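Local coordinates for protein myosin-17 (Arabidopsis thaliana, PDB 7KFL) that probably recruits cargo to a plant class XI myosin motor through its globular tail, the cargo-binding domain, at residues A[239-251]-A[289-302]. Residues are numbered along the deposited sequence; the frame is centred on the assembly and turned at random.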
loop_
_atom_site.group_PDB
_atom_site.type_symbol
_atom_site.label_atom_id
_atom_site.label_comp_id
_atom_site.label_asym_id
_atom_site.label_seq_id
_atom_site.Cartn_x
_atom_site.Cartn_y
_atom_site.Cartn_z
ATOM N N VAL A 239 -3.272 -5.517 -4.291
ATOM C CA VAL A 239 -4.048 -4.244 -4.202
ATOM C C VAL A 239 -4.514 -4.058 -2.751
ATOM O O VAL A 239 -4.458 -2.912 -2.261
ATOM C CB VAL A 239 -5.221 -4.219 -5.202
ATOM C CG1 VAL A 239 -6.030 -2.934 -5.092
ATOM C CG2 VAL A 239 -4.746 -4.419 -6.635
ATOM N N ARG A 240 -4.942 -5.141 -2.092
ATOM C CA ARG A 240 -5.324 -5.159 -0.652
ATOM C C ARG A 240 -4.172 -4.606 0.198
ATOM O O ARG A 240 -4.456 -3.824 1.126
ATOM C CB ARG A 240 -5.681 -6.572 -0.181
ATOM C CG ARG A 240 -7.046 -7.057 -0.644
ATOM C CD ARG A 240 -7.592 -8.188 0.209
ATOM N NE ARG A 240 -6.931 -9.462 -0.048
ATOM C CZ ARG A 240 -7.157 -10.251 -1.098
ATOM N NH1 ARG A 240 -8.033 -9.906 -2.029
ATOM N NH2 ARG A 240 -6.491 -11.386 -1.223
ATOM N N LYS A 241 -2.929 -5.005 -0.098
ATOM C CA LYS A 241 -1.717 -4.544 0.634
ATOM C C LYS A 241 -1.572 -3.029 0.463
ATOM O O LYS A 241 -1.508 -2.335 1.492
ATOM C CB LYS A 241 -0.446 -5.245 0.142
ATOM C CG LYS A 241 -0.416 -6.763 0.281
ATOM C CD LYS A 241 -1.053 -7.305 1.544
ATOM C CE LYS A 241 -0.905 -8.807 1.657
ATOM N NZ LYS A 241 -1.315 -9.314 2.989
ATOM N N VAL A 242 -1.554 -2.547 -0.785
ATOM C CA VAL A 242 -1.290 -1.117 -1.137
ATOM C C VAL A 242 -2.192 -0.225 -0.277
ATOM O O VAL A 242 -1.659 0.647 0.435
ATOM C CB VAL A 242 -1.504 -0.827 -2.638
ATOM C CG1 VAL A 242 -1.299 0.647 -2.963
ATOM C CG2 VAL A 242 -0.607 -1.673 -3.524
ATOM N N PHE A 243 -3.507 -0.447 -0.335
ATOM C CA PHE A 243 -4.528 0.435 0.291
ATOM C C PHE A 243 -4.457 0.312 1.818
ATOM O O PHE A 243 -4.600 1.355 2.491
ATOM C CB PHE A 243 -5.915 0.156 -0.296
ATOM C CG PHE A 243 -6.094 0.721 -1.683
ATOM C CD1 PHE A 243 -6.064 2.093 -1.890
ATOM C CD2 PHE A 243 -6.266 -0.109 -2.779
ATOM C CE1 PHE A 243 -6.208 2.622 -3.163
ATOM C CE2 PHE A 243 -6.414 0.423 -4.051
ATOM C CZ PHE A 243 -6.387 1.787 -4.240
ATOM N N THR A 244 -4.212 -0.896 2.342
ATOM C CA THR A 244 -4.004 -1.153 3.795
ATOM C C THR A 244 -2.805 -0.329 4.281
ATOM O O THR A 244 -2.923 0.306 5.340
ATOM C CB THR A 244 -3.825 -2.646 4.094
ATOM O OG1 THR A 244 -4.977 -3.340 3.612
ATOM C CG2 THR A 244 -3.649 -2.936 5.568
ATOM N N GLN A 245 -1.706 -0.326 3.521
ATOM C CA GLN A 245 -0.474 0.452 3.833
ATOM C C GLN A 245 -0.747 1.956 3.684
ATOM O O GLN A 245 -0.111 2.739 4.411
ATOM C CB GLN A 245 0.691 0.005 2.945
ATOM C CG GLN A 245 1.227 -1.376 3.300
ATOM C CD GLN A 245 2.648 -1.596 2.840
ATOM O OE1 GLN A 245 3.077 -1.087 1.805
ATOM N NE2 GLN A 245 3.395 -2.373 3.609
ATOM N N ILE A 246 -1.652 2.348 2.781
ATOM C CA ILE A 246 -2.003 3.776 2.511
ATOM C C ILE A 246 -2.916 4.301 3.628
ATOM O O ILE A 246 -2.733 5.465 4.032
ATOM C CB ILE A 246 -2.635 3.929 1.113
ATOM C CG1 ILE A 246 -1.591 3.742 0.010
ATOM C CG2 ILE A 246 -3.358 5.262 0.976
ATOM C CD1 ILE A 246 -0.686 4.937 -0.193
ATOM N N PHE A 247 -3.874 3.493 4.093
ATOM C CA PHE A 247 -4.795 3.856 5.204
ATOM C C PHE A 247 -3.990 3.950 6.506
ATOM O O PHE A 247 -4.301 4.831 7.337
ATOM C CB PHE A 247 -5.976 2.884 5.288
ATOM C CG PHE A 247 -7.177 3.310 4.480
ATOM C CD1 PHE A 247 -7.080 3.489 3.108
ATOM C CD2 PHE A 247 -8.402 3.539 5.088
ATOM C CE1 PHE A 247 -8.182 3.884 2.364
ATOM C CE2 PHE A 247 -9.504 3.932 4.343
ATOM C CZ PHE A 247 -9.392 4.105 2.982
ATOM N N SER A 248 -2.981 3.088 6.663
ATOM C CA SER A 248 -1.924 3.188 7.707
ATOM C C SER A 248 -1.345 4.610 7.710
ATOM O O SER A 248 -1.331 5.239 8.782
ATOM C CB SER A 248 -0.849 2.146 7.501
ATOM O OG SER A 248 0.436 2.659 7.816
ATOM N N PHE A 249 -0.911 5.099 6.545
ATOM C CA PHE A 249 -0.349 6.462 6.339
ATOM C C PHE A 249 -1.377 7.523 6.762
ATOM O O PHE A 249 -1.003 8.464 7.489
ATOM C CB PHE A 249 0.094 6.631 4.883
ATOM C CG PHE A 249 0.415 8.043 4.467
ATOM C CD1 PHE A 249 1.619 8.632 4.823
ATOM C CD2 PHE A 249 -0.479 8.776 3.702
ATOM C CE1 PHE A 249 1.917 9.928 4.431
ATOM C CE2 PHE A 249 -0.179 10.073 3.312
ATOM C CZ PHE A 249 1.019 10.646 3.676
ATOM N N ILE A 250 -2.630 7.381 6.323
ATOM C CA ILE A 250 -3.740 8.331 6.645
ATOM C C ILE A 250 -3.936 8.355 8.165
ATOM O O ILE A 250 -3.984 9.461 8.740
ATOM C CB ILE A 250 -5.035 7.954 5.894
ATOM C CG1 ILE A 250 -4.941 8.328 4.412
ATOM C CG2 ILE A 250 -6.256 8.581 6.553
ATOM C CD1 ILE A 250 -5.988 7.673 3.541
ATOM N N ASN A 251 -4.042 7.174 8.778
ATOM C CA ASN A 251 -4.242 6.991 10.240
ATOM C C ASN A 251 -3.160 7.756 11.009
ATOM O O ASN A 251 -3.498 8.403 12.012
ATOM C CB ASN A 251 -4.207 5.513 10.633
ATOM C CG ASN A 251 -4.367 5.318 12.123
ATOM O OD1 ASN A 251 -5.444 5.543 12.668
ATOM N ND2 ASN A 251 -3.298 4.914 12.787
ATOM N N ASP A 289 -14.062 -5.692 0.416
ATOM C CA ASP A 289 -12.949 -6.283 1.209
ATOM C C ASP A 289 -11.915 -6.923 0.272
ATOM O O ASP A 289 -10.748 -7.029 0.688
ATOM C CB ASP A 289 -13.473 -7.293 2.236
ATOM C CG ASP A 289 -14.241 -6.659 3.386
ATOM O OD1 ASP A 289 -13.650 -5.821 4.098
ATOM O OD2 ASP A 289 -15.428 -7.005 3.558
ATOM N N GLU A 290 -12.324 -7.328 -0.936
ATOM C CA GLU A 290 -11.445 -7.962 -1.959
ATOM C C GLU A 290 -10.319 -7.001 -2.368
ATOM O O GLU A 290 -9.213 -7.495 -2.649
ATOM C CB GLU A 290 -12.254 -8.393 -3.187
ATOM C CG GLU A 290 -11.389 -8.878 -4.341
ATOM C CD GLU A 290 -12.085 -9.769 -5.353
ATOM O OE1 GLU A 290 -12.474 -10.895 -4.977
ATOM O OE2 GLU A 290 -12.229 -9.341 -6.519
ATOM N N TYR A 291 -10.594 -5.693 -2.428
ATOM C CA TYR A 291 -9.641 -4.651 -2.900
ATOM C C TYR A 291 -9.252 -3.691 -1.767
ATOM O O TYR A 291 -8.180 -3.069 -1.883
ATOM C CB TYR A 291 -10.234 -3.896 -4.092
ATOM C CG TYR A 291 -10.303 -4.706 -5.360
ATOM C CD1 TYR A 291 -9.221 -4.771 -6.224
ATOM C CD2 TYR A 291 -11.443 -5.419 -5.696
ATOM C CE1 TYR A 291 -9.272 -5.517 -7.391
ATOM C CE2 TYR A 291 -11.510 -6.169 -6.859
ATOM C CZ TYR A 291 -10.420 -6.218 -7.711
ATOM O OH TYR A 291 -10.477 -6.954 -8.859
ATOM N N ALA A 292 -10.083 -3.566 -0.725
ATOM C CA ALA A 292 -9.848 -2.692 0.450
ATOM C C ALA A 292 -9.078 -3.454 1.535
ATOM O O ALA A 292 -8.299 -2.809 2.263
ATOM C CB ALA A 292 -11.162 -2.175 0.981
ATOM N N GLY A 293 -9.299 -4.769 1.647
ATOM C CA GLY A 293 -8.678 -5.631 2.671
ATOM C C GLY A 293 -9.154 -5.257 4.062
ATOM O O GLY A 293 -10.367 -5.389 4.320
ATOM N N SER A 294 -8.237 -4.797 4.920
ATOM C CA SER A 294 -8.512 -4.306 6.298
ATOM C C SER A 294 -8.078 -2.839 6.416
ATOM O O SER A 294 -7.626 -2.438 7.507
ATOM C CB SER A 294 -7.832 -5.179 7.323
ATOM O OG SER A 294 -6.422 -5.138 7.171
ATOM N N ALA A 295 -8.229 -2.070 5.331
ATOM C CA ALA A 295 -7.865 -0.635 5.241
ATOM C C ALA A 295 -8.642 0.167 6.290
ATOM O O ALA A 295 -8.057 1.105 6.857
ATOM C CB ALA A 295 -8.129 -0.117 3.849
ATOM N N TRP A 296 -9.906 -0.190 6.534
ATOM C CA TRP A 296 -10.795 0.492 7.513
ATOM C C TRP A 296 -10.231 0.325 8.930
ATOM O O TRP A 296 -10.215 1.325 9.672
ATOM C CB TRP A 296 -12.238 -0.025 7.398
ATOM C CG TRP A 296 -13.191 0.602 8.371
ATOM C CD1 TRP A 296 -13.987 -0.044 9.273
ATOM C CD2 TRP A 296 -13.432 2.009 8.559
ATOM N NE1 TRP A 296 -14.712 0.861 10.003
ATOM C CE2 TRP A 296 -14.393 2.127 9.588
ATOM C CE3 TRP A 296 -12.938 3.175 7.962
ATOM C CZ2 TRP A 296 -14.863 3.365 10.026
ATOM C CZ3 TRP A 296 -13.404 4.398 8.396
ATOM C CH2 TRP A 296 -14.354 4.488 9.414
ATOM N N ASP A 297 -9.761 -0.880 9.275
ATOM C CA ASP A 297 -9.253 -1.235 10.630
ATOM C C ASP A 297 -7.889 -0.579 10.891
ATOM O O ASP A 297 -7.482 -0.532 12.063
ATOM C CB ASP A 297 -9.190 -2.753 10.819
ATOM C CG ASP A 297 -10.555 -3.396 11.010
ATOM O OD1 ASP A 297 -11.459 -2.715 11.546
ATOM O OD2 ASP A 297 -10.707 -4.573 10.621
ATOM N N GLU A 298 -7.210 -0.083 9.855
ATOM C CA GLU A 298 -5.923 0.652 9.994
ATOM C C GLU A 298 -6.165 2.043 10.594
ATOM O O GLU A 298 -5.202 2.605 11.144
ATOM C CB GLU A 298 -5.207 0.744 8.645
ATOM C CG GLU A 298 -4.526 -0.553 8.255
ATOM C CD GLU A 298 -3.449 -0.982 9.236
ATOM O OE1 GLU A 298 -2.514 -0.185 9.462
ATOM O OE2 GLU A 298 -3.567 -2.096 9.795
ATOM N N LEU A 299 -7.395 2.565 10.504
ATOM C CA LEU A 299 -7.791 3.897 11.044
ATOM C C LEU A 299 -8.279 3.771 12.497
ATOM O O LEU A 299 -8.804 4.776 13.023
ATOM C CB LEU A 299 -8.894 4.494 10.162
ATOM C CG LEU A 299 -8.510 4.810 8.717
ATOM C CD1 LEU A 299 -9.727 5.265 7.931
ATOM C CD2 LEU A 299 -7.422 5.870 8.652
ATOM N N ARG A 300 -8.118 2.598 13.124
ATOM C CA ARG A 300 -8.662 2.287 14.477
ATOM C C ARG A 300 -8.191 3.332 15.500
ATOM O O ARG A 300 -8.981 3.637 16.411
ATOM C CB ARG A 300 -8.299 0.859 14.904
ATOM C CG ARG A 300 -6.807 0.566 14.978
ATOM C CD ARG A 300 -6.528 -0.924 15.094
ATOM N NE ARG A 300 -5.111 -1.236 14.915
ATOM C CZ ARG A 300 -4.339 -1.895 15.782
ATOM N NH1 ARG A 300 -4.829 -2.354 16.924
ATOM N NH2 ARG A 300 -3.066 -2.108 15.492
ATOM N N HIS A 301 -6.969 3.865 15.361
ATOM C CA HIS A 301 -6.406 4.928 16.242
ATOM C C HIS A 301 -7.215 6.220 16.082
ATOM O O HIS A 301 -7.798 6.680 17.082
ATOM C CB HIS A 301 -4.927 5.212 15.939
ATOM C CG HIS A 301 -3.980 4.129 16.337
ATOM N ND1 HIS A 301 -3.294 4.158 17.537
ATOM C CD2 HIS A 301 -3.573 3.014 15.692
ATOM C CE1 HIS A 301 -2.518 3.096 17.621
ATOM N NE2 HIS A 301 -2.673 2.378 16.502
ATOM N N ILE A 302 -7.222 6.794 14.876
ATOM C CA ILE A 302 -7.877 8.106 14.585
ATOM C C ILE A 302 -9.379 7.992 14.876
ATOM O O ILE A 302 -9.929 8.940 15.459
ATOM C CB ILE A 302 -7.584 8.603 13.149
ATOM C CG1 ILE A 302 -8.180 9.993 12.893
ATOM C CG2 ILE A 302 -8.049 7.610 12.094
ATOM C CD1 ILE A 302 -7.698 11.068 13.841
#
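N251 and R240, near the two ends of the helical segment 239-251, each make one hydrogen bond to the backbone of 289-302. At N251 the side-chain carbonyl is used: OD1 accepts the backbone N-H of I302 at 3.1 Å, nearly straight at 168°, in the first turn of the helix whose N-cap position is L299. With chi1 at 178°, CG of N251 extends anti to its own N, and the amide lies across the H301 side chain, N251 ND2 3.5 Å from H301 CD2. At the other end the R240 chain, bent at chi3, sends NH1 to E290 O, 2.8 Å away and close to the guanidinium plane. Both segments belong to the DIL domain of the myosin globular tail, where the link between helices 289-292 and 300-309 runs along helix 236-260. G293, with positive phi, turns the chain out of the shorter helix beside R240 and T244. A295 CB sits over one face of the F247 ring in a CH-pi contact, 3.8 Å from the centroid; W283 also meets this ring. L299 wedges in next, L299 CD1 3.6 Å from F247 CD2 and L299 CD2 against I250 CG2. The bent E298 chain crosses T244, with E298 CG 3.7 Å from T244 CG2.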